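Local coordinates for putative fumarylacetoacetate hydrolase family protein (Yersinia pestis, PDB 3S52) that is a putative member of the fumarylacetoacetate hydrolase family with a mainly beta fold and no assigned function, at residues 13-18 against 77-82; 94-99 against 137-142. All coordinates share one frame; numbering follows the deposited sequence.

Both contacts are built on neighbouring strands of the large mixed sheet, 70-80 and 96-107, with centres about 10 Å apart. Interaction 1 lays the loop 13-18 against the end of strand 70-80; it is partly buried, apolar and has no hydrogen bond across it. Interaction 2 is the more buried of the two and joins strand 96-107 to the end of strand 131-138 and the turn after it, through a pair of backbone hydrogen bonds and a CH-pi contact between Y99 and F142. They meet where A97 N probably hydrogen bonds to L79 O and G81 N to A95 O, and where V78 packs on I96.

Interaction 1. Residues 13-18 against 77-82; sequences ALLDFP and AVLIGT
The phenyl ring of F17 is met obliquely by L79, I80 and G81, none of them squarely over a face or at an edge. One methyl of L79 is shared by two ring carbons: its CD2 is 3.7 Å from F17 CE2 and 3.8 Å from F17 CD2. F17 CE1 meets backbone instead, coming to 3.6 Å from G81 CA, and the carbonyl oxygen of G81 follows at 4.0 Å from the same F17 CE1. I80 adds its backbone oxygen near F17 CD1, more loosely, while the end of its side chain leads away from the loop.

L79 carries its side of the contact with CD2. Having CG trans to the backbone nitrogen (chi1 180°) stretches the side chain out from the strand toward the loop, and that one methyl also takes L15, whose CD1 stands 4.1 Å from L79 CD2. L15 and F17, two residues apart, thus share a single leucine methyl. This is where the segment leading into strand 21-26 packs over the end of strand 70-80 in the mixed sheet of the family's fold. L79 is held in that sheet by backbone hydrogen bonds to A97 and G98 of the neighbouring strand 96-107, and F17 reaches A97 as well, so F17 touches both strands.

H7 also touches this loop: it hydrogen bonds to the L15 backbone and, through NE2, to P18 O, and lies against F17. Between 13-18 and 77-82 themselves no hydrogen bond forms, and the chains stay well apart, 7.4 Å between F17 CA and G81 CA at their nearest; the F17 side chain spans the gap to the G81 backbone.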
loop_
_atom_site.group_PDB
_atom_site.type_symbol
_atom_site.label_atom_id
_atom_site.label_comp_id
_atom_site.label_asym_id
_atom_site.label_seq_id
_atom_site.Cartn_x
_atom_site.Cartn_y
_atom_site.Cartn_z
ATOM N N ALA A 13 3.758 -3.407 26.222
ATOM C CA ALA A 13 5.205 -3.359 26.066
ATOM C C ALA A 13 5.592 -3.210 24.601
ATOM O O ALA A 13 5.072 -3.907 23.734
ATOM C CB ALA A 13 5.853 -4.622 26.652
ATOM N N LEU A 14 6.539 -2.328 24.335
ATOM C CA LEU A 14 7.082 -2.175 22.994
ATOM C C LEU A 14 7.729 -3.463 22.497
ATOM O O LEU A 14 8.442 -4.137 23.238
ATOM C CB LEU A 14 8.124 -1.058 22.978
ATOM C CG LEU A 14 8.875 -0.904 21.664
ATOM C CD1 LEU A 14 7.924 -0.455 20.542
ATOM C CD2 LEU A 14 10.000 0.100 21.833
ATOM N N LEU A 15 7.498 -3.776 21.228
ATOM C CA LEU A 15 8.109 -4.925 20.565
ATOM C C LEU A 15 9.129 -4.387 19.585
ATOM O O LEU A 15 9.030 -3.241 19.149
ATOM C CB LEU A 15 7.068 -5.732 19.791
ATOM C CG LEU A 15 5.951 -6.384 20.602
ATOM C CD1 LEU A 15 5.014 -7.152 19.656
ATOM C CD2 LEU A 15 6.541 -7.300 21.665
ATOM N N ASP A 16 10.126 -5.196 19.263
ATOM C CA ASP A 16 11.272 -4.716 18.507
ATOM C C ASP A 16 11.244 -4.967 16.992
ATOM O O ASP A 16 12.234 -4.686 16.319
ATOM C CB ASP A 16 12.535 -5.290 19.112
ATOM C CG ASP A 16 12.491 -6.775 19.168
ATOM O OD1 ASP A 16 12.065 -7.373 18.152
ATOM O OD2 ASP A 16 12.844 -7.331 20.228
ATOM N N PHE A 17 10.145 -5.512 16.462
ATOM C CA PHE A 17 10.047 -5.744 15.021
ATOM C C PHE A 17 9.894 -4.405 14.321
ATOM O O PHE A 17 9.262 -3.507 14.855
ATOM C CB PHE A 17 8.807 -6.573 14.650
ATOM C CG PHE A 17 8.762 -7.952 15.260
ATOM C CD1 PHE A 17 9.519 -8.984 14.736
ATOM C CD2 PHE A 17 7.926 -8.218 16.325
ATOM C CE1 PHE A 17 9.450 -10.253 15.283
ATOM C CE2 PHE A 17 7.857 -9.478 16.882
ATOM C CZ PHE A 17 8.618 -10.500 16.357
ATOM N N PRO A 18 10.423 -4.287 13.095
ATOM C CA PRO A 18 10.172 -3.109 12.248
ATOM C C PRO A 18 8.690 -2.944 11.860
ATOM O O PRO A 18 7.907 -3.891 11.864
ATOM C CB PRO A 18 10.990 -3.412 10.983
ATOM C CG PRO A 18 11.973 -4.452 11.386
ATOM C CD PRO A 18 11.284 -5.275 12.421
ATOM N N ALA A 77 -5.634 -9.953 13.271
ATOM C CA ALA A 77 -4.359 -9.498 12.699
ATOM C C ALA A 77 -3.257 -10.490 13.074
ATOM O O ALA A 77 -3.210 -10.967 14.202
ATOM C CB ALA A 77 -4.000 -8.097 13.219
ATOM N N VAL A 78 -2.376 -10.785 12.127
ATOM C CA VAL A 78 -1.301 -11.743 12.328
ATOM C C VAL A 78 0.020 -11.004 12.152
ATOM O O VAL A 78 0.208 -10.292 11.167
ATOM C CB VAL A 78 -1.388 -12.866 11.284
ATOM C CG1 VAL A 78 -0.294 -13.888 11.488
ATOM C CG2 VAL A 78 -2.771 -13.510 11.316
ATOM N N LEU A 79 0.914 -11.150 13.121
ATOM C CA LEU A 79 2.228 -10.515 13.072
ATOM C C LEU A 79 3.252 -11.492 12.513
ATOM O O LEU A 79 3.405 -12.610 13.021
ATOM C CB LEU A 79 2.644 -10.058 14.481
ATOM C CG LEU A 79 4.004 -9.364 14.682
ATOM C CD1 LEU A 79 4.121 -8.085 13.881
ATOM C CD2 LEU A 79 4.254 -9.079 16.159
ATOM N N ILE A 80 3.954 -11.068 11.467
ATOM C CA ILE A 80 4.992 -11.884 10.872
ATOM C C ILE A 80 6.318 -11.644 11.606
ATOM O O ILE A 80 6.735 -10.502 11.776
ATOM C CB ILE A 80 5.180 -11.575 9.366
ATOM C CG1 ILE A 80 3.846 -11.658 8.603
ATOM C CG2 ILE A 80 6.223 -12.510 8.768
ATOM C CD1 ILE A 80 3.148 -13.002 8.719
ATOM N N GLY A 81 6.969 -12.716 12.053
ATOM C CA GLY A 81 8.240 -12.591 12.760
ATOM C C GLY A 81 9.468 -12.988 11.956
ATOM O O GLY A 81 10.599 -12.770 12.394
ATOM N N THR A 82 9.248 -13.585 10.785
ATOM C CA THR A 82 10.334 -14.044 9.923
ATOM C C THR A 82 9.951 -13.733 8.491
ATOM O O THR A 82 8.829 -14.006 8.098
ATOM C CB THR A 82 10.502 -15.577 10.038
ATOM O OG1 THR A 82 10.694 -15.949 11.411
ATOM C CG2 THR A 82 11.679 -16.071 9.202
#

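Interaction 2. Residues 94-99 against 137-142; sequences RAIAGY and IPVAEF
Y99 sets its CB almost exactly over the middle of the F142 ring, 3.6 Å from the centroid and 3° off the ring normal, a CH-pi contact. The two rings themselves are slid apart, with planes at 30° and little overlap; they come closest at Y99 CD2 and F142 CD1, a tight 3.2 Å. F142 reaches this spot with CG trans to its backbone nitrogen (chi1 -168°), which throws the ring back from the turn 139-142 onto the strand.

In the backbone, strands 96-107 and 131-138 run antiparallel in the mixed sheet. Y99 and I137 form a hydrogen-bonded pair: Y99 N donates to I137 O at 3.0 Å, on a lone pair in the carbonyl plane, and I137 N returns a nearly straight bond of 2.8 Å to Y99 O. The next pair, G98 with P138, is non-hydrogen-bonded, and G98 CA comes 3.1 Å from I137 O. Beyond it, V139 lays CG2 against two backbone oxygens, 3.1 Å from I96 O and 3.3 Å from A97 O, and brushes I96 CG2.

I137 and Y99 point to the same face of the sheet. I137 and F142 also touch L211 of strand 206-211, which brings in the four-stranded antiparallel sheet, while V78 packs against Y99 from strand 70-80.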
loop_
_atom_site.group_PDB
_atom_site.type_symbol
_atom_site.label_atom_id
_atom_site.label_comp_id
_atom_site.label_asym_id
_atom_site.label_seq_id
_atom_site.Cartn_x
_atom_site.Cartn_y
_atom_site.Cartn_z
ATOM N N ARG A 94 5.607 -21.411 10.528
ATOM C CA ARG A 94 6.732 -21.212 11.452
ATOM C C ARG A 94 7.089 -19.740 11.631
ATOM O O ARG A 94 7.871 -19.380 12.516
ATOM C CB ARG A 94 7.999 -21.943 10.958
ATOM C CG ARG A 94 7.832 -23.425 10.657
ATOM C CD ARG A 94 9.191 -24.118 10.414
ATOM N NE ARG A 94 9.969 -23.479 9.347
ATOM C CZ ARG A 94 10.061 -23.945 8.106
ATOM N NH1 ARG A 94 9.431 -25.066 7.770
ATOM N NH2 ARG A 94 10.785 -23.297 7.197
ATOM N N ALA A 95 6.561 -18.898 10.754
ATOM C CA ALA A 95 6.957 -17.498 10.712
ATOM C C ALA A 95 6.051 -16.583 11.547
ATOM O O ALA A 95 6.352 -15.401 11.739
ATOM C CB ALA A 95 7.004 -17.006 9.253
ATOM N N ILE A 96 4.935 -17.113 12.023
ATOM C CA ILE A 96 3.962 -16.267 12.716
ATOM C C ILE A 96 4.404 -15.957 14.155
ATOM O O ILE A 96 4.720 -16.868 14.928
ATOM C CB ILE A 96 2.548 -16.876 12.641
ATOM C CG1 ILE A 96 2.084 -16.896 11.172
ATOM C CG2 ILE A 96 1.583 -16.086 13.499
ATOM C CD1 ILE A 96 0.770 -17.618 10.913
ATOM N N ALA A 97 4.528 -14.667 14.468
ATOM C CA ALA A 97 4.959 -14.223 15.798
ATOM C C ALA A 97 3.847 -14.095 16.844
ATOM O O ALA A 97 4.041 -14.401 18.010
ATOM C CB ALA A 97 5.782 -12.944 15.712
ATOM N N GLY A 98 2.684 -13.615 16.441
ATOM C CA GLY A 98 1.621 -13.398 17.406
ATOM C C GLY A 98 0.337 -12.977 16.733
ATOM O O GLY A 98 0.301 -12.757 15.519
ATOM N N TYR A 99 -0.722 -12.861 17.516
ATOM C CA TYR A 99 -1.994 -12.474 16.947
ATOM C C TYR A 99 -2.607 -11.277 17.665
ATOM O O TYR A 99 -2.390 -11.074 18.853
ATOM C CB TYR A 99 -2.955 -13.655 16.995
ATOM C CG TYR A 99 -2.477 -14.862 16.226
ATOM C CD1 TYR A 99 -2.626 -14.929 14.853
ATOM C CD2 TYR A 99 -1.892 -15.943 16.881
ATOM C CE1 TYR A 99 -2.201 -16.040 14.137
ATOM C CE2 TYR A 99 -1.459 -17.056 16.178
ATOM C CZ TYR A 99 -1.625 -17.098 14.803
ATOM O OH TYR A 99 -1.204 -18.187 14.081
ATOM N N ILE A 137 -0.654 -11.016 21.012
ATOM C CA ILE A 137 -0.613 -12.165 21.911
ATOM C C ILE A 137 0.349 -13.233 21.398
ATOM O O ILE A 137 0.333 -13.553 20.221
ATOM C CB ILE A 137 -2.001 -12.790 22.017
ATOM C CG1 ILE A 137 -3.000 -11.747 22.535
ATOM C CG2 ILE A 137 -1.975 -14.027 22.910
ATOM C CD1 ILE A 137 -4.440 -12.101 22.248
ATOM N N PRO A 138 1.190 -13.802 22.283
ATOM C CA PRO A 138 2.156 -14.787 21.782
ATOM C C PRO A 138 1.472 -15.970 21.119
ATOM O O PRO A 138 0.403 -16.409 21.545
ATOM C CB PRO A 138 2.896 -15.229 23.049
ATOM C CG PRO A 138 2.747 -14.062 23.994
ATOM C CD PRO A 138 1.363 -13.539 23.724
ATOM N N VAL A 139 2.092 -16.487 20.073
ATOM C CA VAL A 139 1.615 -17.714 19.449
ATOM C C VAL A 139 1.340 -18.808 20.494
ATOM O O VAL A 139 0.320 -19.503 20.425
ATOM C CB VAL A 139 2.625 -18.225 18.426
ATOM C CG1 VAL A 139 2.257 -19.632 17.963
ATOM C CG2 VAL A 139 2.689 -17.279 17.260
ATOM N N ALA A 140 2.242 -18.944 21.465
ATOM C CA ALA A 140 2.129 -19.973 22.511
ATOM C C ALA A 140 0.881 -19.875 23.405
ATOM O O ALA A 140 0.412 -20.884 23.919
ATOM C CB ALA A 140 3.380 -19.985 23.376
ATOM N N GLU A 141 0.375 -18.668 23.636
ATOM C CA GLU A 141 -0.811 -18.505 24.473
ATOM C C GLU A 141 -2.111 -18.362 23.677
ATOM O O GLU A 141 -3.196 -18.332 24.264
ATOM C CB GLU A 141 -0.649 -17.274 25.387
ATOM C CG GLU A 141 0.644 -17.256 26.199
ATOM C CD GLU A 141 0.736 -18.414 27.198
ATOM O OE1 GLU A 141 -0.323 -18.926 27.631
ATOM O OE2 GLU A 141 1.867 -18.818 27.554
ATOM N N PHE A 142 -2.017 -18.264 22.353
ATOM C CA PHE A 142 -3.193 -17.866 21.572
ATOM C C PHE A 142 -4.158 -19.007 21.239
ATOM O O PHE A 142 -5.343 -18.783 21.041
ATOM C CB PHE A 142 -2.807 -17.089 20.306
ATOM C CG PHE A 142 -3.982 -16.411 19.639
ATOM C CD1 PHE A 142 -4.520 -16.912 18.468
ATOM C CD2 PHE A 142 -4.572 -15.302 20.219
ATOM C CE1 PHE A 142 -5.603 -16.292 17.856
ATOM C CE2 PHE A 142 -5.653 -14.689 19.639
ATOM C CZ PHE A 142 -6.175 -15.179 18.447
#